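Local coordinates for exported protein (Bacteroides fragilis, PDB 3MSW) that is of unknown function but folds into a single-layer antiparallel beta-sheet that appears to have evolved from beta-hairpin repeats, at residues T47-W59 with W66-E78. Sequence-based numbering, arbitrary orientation. Where two conformers were deposited one is given.
Sequences TDQQKTVKSTYAW and WETESRTVISRYE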
# COMPACT_ATOMS: atom_id res chain seq x y z
N THR A 47 -6.37 -10.34 -12.95
CA THR A 47 -5.49 -10.40 -14.12
C THR A 47 -6.15 -9.78 -15.35
O THR A 47 -5.50 -8.99 -16.03
CB THR A 47 -4.91 -11.83 -14.28
OG1 THR A 47 -4.06 -12.08 -13.15
CG2 THR A 47 -4.10 -11.99 -15.57
N ASP A 48 -7.44 -10.13 -15.61
CA ASP A 48 -8.14 -9.61 -16.78
C ASP A 48 -8.29 -8.09 -16.78
O ASP A 48 -8.16 -7.49 -17.84
CB ASP A 48 -9.46 -10.35 -17.02
CG ASP A 48 -9.32 -11.79 -17.50
OD1 ASP A 48 -8.17 -12.21 -17.80
OD2 ASP A 48 -10.34 -12.49 -17.59
N GLN A 49 -8.51 -7.47 -15.61
CA GLN A 49 -8.63 -6.02 -15.58
C GLN A 49 -7.31 -5.32 -15.21
O GLN A 49 -7.26 -4.09 -15.16
CB GLN A 49 -9.90 -5.53 -14.84
CG GLN A 49 -9.81 -5.34 -13.32
CD GLN A 49 -11.08 -4.78 -12.71
OE1 GLN A 49 -11.55 -3.68 -13.06
NE2 GLN A 49 -11.63 -5.47 -11.73
N GLN A 50 -6.21 -6.12 -15.03
CA GLN A 50 -4.85 -5.65 -14.71
C GLN A 50 -4.85 -4.73 -13.48
O GLN A 50 -4.22 -3.66 -13.45
CB GLN A 50 -4.16 -5.00 -15.93
CG GLN A 50 -3.66 -6.04 -16.95
CD GLN A 50 -2.54 -6.89 -16.38
OE1 GLN A 50 -2.76 -8.03 -15.94
NE2 GLN A 50 -1.33 -6.34 -16.32
N LYS A 51 -5.55 -5.17 -12.46
CA LYS A 51 -5.72 -4.37 -11.26
C LYS A 51 -5.54 -5.21 -10.01
O LYS A 51 -6.13 -6.30 -9.90
CB LYS A 51 -7.12 -3.70 -11.33
CG LYS A 51 -7.68 -3.11 -10.04
CD LYS A 51 -8.98 -2.37 -10.32
CE LYS A 51 -9.76 -2.08 -9.05
NZ LYS A 51 -11.05 -2.81 -9.00
N THR A 52 -4.72 -4.71 -9.05
CA THR A 52 -4.45 -5.35 -7.77
C THR A 52 -4.96 -4.42 -6.67
O THR A 52 -4.67 -3.21 -6.71
CB THR A 52 -2.95 -5.70 -7.61
OG1 THR A 52 -2.56 -6.56 -8.69
CG2 THR A 52 -2.62 -6.37 -6.28
N VAL A 53 -5.74 -4.97 -5.71
CA VAL A 53 -6.24 -4.21 -4.58
C VAL A 53 -5.60 -4.76 -3.30
O VAL A 53 -5.76 -5.94 -2.98
CB VAL A 53 -7.79 -4.17 -4.47
CG1 VAL A 53 -8.24 -3.28 -3.29
CG2 VAL A 53 -8.42 -3.68 -5.76
N LYS A 54 -4.87 -3.90 -2.58
CA LYS A 54 -4.29 -4.24 -1.30
C LYS A 54 -5.08 -3.51 -0.23
O LYS A 54 -5.16 -2.29 -0.27
CB LYS A 54 -2.83 -3.82 -1.24
CG LYS A 54 -2.20 -4.09 0.14
CD LYS A 54 -0.75 -3.64 0.11
CE LYS A 54 -0.30 -3.03 1.39
NZ LYS A 54 1.13 -2.63 1.31
N SER A 55 -5.71 -4.26 0.68
CA SER A 55 -6.45 -3.67 1.79
C SER A 55 -5.62 -3.87 3.04
O SER A 55 -5.16 -4.98 3.31
CB SER A 55 -7.82 -4.33 1.92
OG SER A 55 -8.57 -4.07 0.75
N THR A 56 -5.45 -2.80 3.84
CA THR A 56 -4.66 -2.82 5.07
C THR A 56 -5.56 -2.69 6.30
O THR A 56 -6.45 -1.84 6.35
CB THR A 56 -3.63 -1.66 4.99
OG1 THR A 56 -2.80 -1.83 3.84
CG2 THR A 56 -2.78 -1.54 6.20
N TYR A 57 -5.27 -3.51 7.33
CA TYR A 57 -6.02 -3.55 8.58
C TYR A 57 -5.06 -3.37 9.71
O TYR A 57 -3.92 -3.85 9.65
CB TYR A 57 -6.82 -4.88 8.75
CG TYR A 57 -7.78 -5.11 7.60
CD1 TYR A 57 -9.08 -4.61 7.64
CD2 TYR A 57 -7.36 -5.75 6.44
CE1 TYR A 57 -9.93 -4.72 6.54
CE2 TYR A 57 -8.22 -5.91 5.35
CZ TYR A 57 -9.50 -5.38 5.40
OH TYR A 57 -10.34 -5.50 4.33
N ALA A 58 -5.50 -2.65 10.74
CA ALA A 58 -4.68 -2.41 11.92
C ALA A 58 -5.37 -3.13 13.09
O ALA A 58 -6.60 -3.16 13.16
CB ALA A 58 -4.60 -0.91 12.19
N TRP A 59 -4.56 -3.70 13.99
CA TRP A 59 -5.10 -4.37 15.18
C TRP A 59 -5.59 -3.34 16.17
O TRP A 59 -4.82 -2.48 16.62
CB TRP A 59 -4.07 -5.29 15.85
CG TRP A 59 -4.68 -6.18 16.91
CD1 TRP A 59 -4.52 -6.06 18.26
CD2 TRP A 59 -5.56 -7.29 16.69
NE1 TRP A 59 -5.24 -7.05 18.90
CE2 TRP A 59 -5.87 -7.83 17.96
CE3 TRP A 59 -6.10 -7.90 15.54
CZ2 TRP A 59 -6.69 -8.96 18.12
CZ3 TRP A 59 -6.94 -9.00 15.71
CH2 TRP A 59 -7.24 -9.51 16.98
N TRP A 66 -9.65 -6.62 14.04
CA TRP A 66 -9.01 -5.87 12.96
C TRP A 66 -9.94 -4.73 12.57
O TRP A 66 -11.16 -4.87 12.64
CB TRP A 66 -8.81 -6.76 11.71
CG TRP A 66 -7.80 -7.86 11.89
CD1 TRP A 66 -8.06 -9.19 12.02
CD2 TRP A 66 -6.38 -7.71 12.04
NE1 TRP A 66 -6.88 -9.89 12.12
CE2 TRP A 66 -5.84 -9.01 12.17
CE3 TRP A 66 -5.51 -6.61 12.00
CZ2 TRP A 66 -4.47 -9.23 12.33
CZ3 TRP A 66 -4.16 -6.83 12.19
CH2 TRP A 66 -3.65 -8.12 12.34
N GLU A 67 -9.35 -3.60 12.18
CA GLU A 67 -10.09 -2.44 11.70
C GLU A 67 -9.48 -1.96 10.41
O GLU A 67 -8.25 -1.95 10.29
CB GLU A 67 -10.07 -1.32 12.71
CG GLU A 67 -11.46 -0.88 13.10
CD GLU A 67 -11.59 -0.56 14.57
OE1 GLU A 67 -10.72 0.16 15.09
OE2 GLU A 67 -12.55 -1.05 15.20
N THR A 68 -10.34 -1.55 9.46
CA THR A 68 -9.97 -1.05 8.14
C THR A 68 -9.10 0.21 8.33
O THR A 68 -9.49 1.14 9.07
CB THR A 68 -11.26 -0.72 7.35
OG1 THR A 68 -12.18 -1.81 7.40
CG2 THR A 68 -10.99 -0.35 5.93
N GLU A 69 -7.93 0.22 7.71
CA GLU A 69 -7.00 1.35 7.81
C GLU A 69 -6.86 2.07 6.46
O GLU A 69 -7.01 3.30 6.39
CB GLU A 69 -5.63 0.86 8.33
CG GLU A 69 -4.54 1.94 8.28
CD GLU A 69 -3.21 1.60 8.91
OE1 GLU A 69 -3.19 1.23 10.11
OE2 GLU A 69 -2.17 1.81 8.25
N SER A 70 -6.59 1.30 5.39
CA SER A 70 -6.36 1.90 4.10
C SER A 70 -6.56 0.92 2.95
O SER A 70 -6.72 -0.27 3.18
CB SER A 70 -4.95 2.48 4.02
OG SER A 70 -3.96 1.47 4.02
N ARG A 71 -6.52 1.45 1.71
CA ARG A 71 -6.65 0.65 0.50
C ARG A 71 -5.71 1.20 -0.57
O ARG A 71 -5.61 2.42 -0.70
CB ARG A 71 -8.11 0.69 0.04
CG ARG A 71 -8.38 -0.12 -1.22
CD ARG A 71 -9.83 -0.49 -1.32
NE ARG A 71 -10.12 -1.64 -0.47
CZ ARG A 71 -11.33 -2.17 -0.33
NH1 ARG A 71 -12.36 -1.67 -1.00
NH2 ARG A 71 -11.51 -3.21 0.47
N THR A 72 -4.98 0.31 -1.30
CA THR A 72 -4.07 0.68 -2.38
C THR A 72 -4.53 -0.05 -3.63
O THR A 72 -4.66 -1.28 -3.61
CB THR A 72 -2.61 0.36 -2.03
OG1 THR A 72 -2.25 0.99 -0.80
CG2 THR A 72 -1.63 0.80 -3.13
N VAL A 73 -4.80 0.70 -4.70
CA VAL A 73 -5.24 0.14 -5.97
C VAL A 73 -4.12 0.33 -6.96
O VAL A 73 -3.73 1.47 -7.22
CB VAL A 73 -6.59 0.75 -6.46
CG1 VAL A 73 -7.02 0.12 -7.79
CG2 VAL A 73 -7.70 0.56 -5.42
N ILE A 74 -3.60 -0.78 -7.50
CA ILE A 74 -2.52 -0.75 -8.49
C ILE A 74 -3.11 -1.16 -9.83
O ILE A 74 -3.61 -2.29 -9.96
CB ILE A 74 -1.29 -1.65 -8.12
CG1 ILE A 74 -0.67 -1.32 -6.76
CG2 ILE A 74 -0.22 -1.60 -9.21
CD1 ILE A 74 -1.11 -2.19 -5.65
N SER A 75 -3.05 -0.27 -10.82
CA SER A 75 -3.55 -0.51 -12.16
C SER A 75 -2.38 -0.49 -13.12
O SER A 75 -1.55 0.44 -13.08
CB SER A 75 -4.57 0.55 -12.56
OG SER A 75 -5.67 0.58 -11.67
N ARG A 76 -2.33 -1.49 -13.99
CA ARG A 76 -1.29 -1.68 -14.98
C ARG A 76 -1.83 -1.42 -16.34
O ARG A 76 -2.91 -1.88 -16.71
CB ARG A 76 -0.71 -3.10 -14.90
CG ARG A 76 -0.07 -3.44 -13.54
CD ARG A 76 1.38 -3.00 -13.41
NE ARG A 76 2.23 -3.69 -14.37
CZ ARG A 76 2.71 -3.15 -15.48
NH1 ARG A 76 2.49 -1.86 -15.74
NH2 ARG A 76 3.44 -3.87 -16.32
N TYR A 77 -1.07 -0.62 -17.09
CA TYR A 77 -1.36 -0.24 -18.46
C TYR A 77 -0.05 -0.35 -19.26
O TYR A 77 0.36 0.60 -19.90
CB TYR A 77 -1.89 1.20 -18.52
CG TYR A 77 -3.05 1.49 -17.60
CD1 TYR A 77 -4.35 1.22 -17.98
CD2 TYR A 77 -2.85 2.14 -16.38
CE1 TYR A 77 -5.43 1.53 -17.15
CE2 TYR A 77 -3.92 2.47 -15.55
CZ TYR A 77 -5.21 2.16 -15.94
OH TYR A 77 -6.27 2.47 -15.15
N GLU A 78 0.61 -1.52 -19.16
CA GLU A 78 1.83 -1.92 -19.86
C GLU A 78 3.03 -1.10 -19.43
O GLU A 78 3.65 -1.45 -18.41
CB GLU A 78 1.61 -1.92 -21.40
CG GLU A 78 2.60 -2.74 -22.19
CD GLU A 78 2.34 -2.73 -23.68
OE1 GLU A 78 1.30 -3.27 -24.10
OE2 GLU A 78 3.15 -2.12 -24.42
O HOH W 1 -5.70 -1.55 -15.39
O HOH W 2 -1.90 -4.74 -10.76
O HOH W 3 -3.22 -0.03 1.74
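Gln50 O receives Arg76 N at 2.9 Å, the first rung of an antiparallel ladder of backbone bonds that illustrates how two adjacent strands of a sheet join edge to edge. Lys51 then lays its aliphatic chain across Val73, Lys51 CE meeting Val73 CG1 at 3.7 Å. Thr52 exchanges two backbone bonds with Ile74. Val53 CG1 rests against the bent chain of Arg71, and Lys54 repeats the double backbone exchange with Thr72. Ser55 OG is gripped side-on by NE and NH2 of Arg71, both at 3.1 Å, with the hydroxyl tilted slightly from the guanidinium plane. On the other face, a water joins the hydroxyls of Thr56, Ser70 and Thr72. At Thr56 the regular pairing slips by one residue: Thr56 O accepts Glu69 N at 2.9 Å and also, over a longer distance, Ser70 N. Tyr57 lies alongside Thr68, with Tyr57 CD1 3.7 Å from Thr68 CA. Ala58 CB comes near Glu69 OE1, which forms a salt bridge with Lys39 of strand 35-46. With CG anti to the backbone N (chi1 -169°), Trp59 drives its CE3 edge onto one face of Trp66, a T-shaped stack with ring centroids 4.8 Å apart and planes at 80°. Strands 35-46 and 80-89 flank the two strands, which form a long, twisted beta hairpin with a classic beta bulge, consistent with the hairpin repeats from which such single-layer sheets are thought to have evolved.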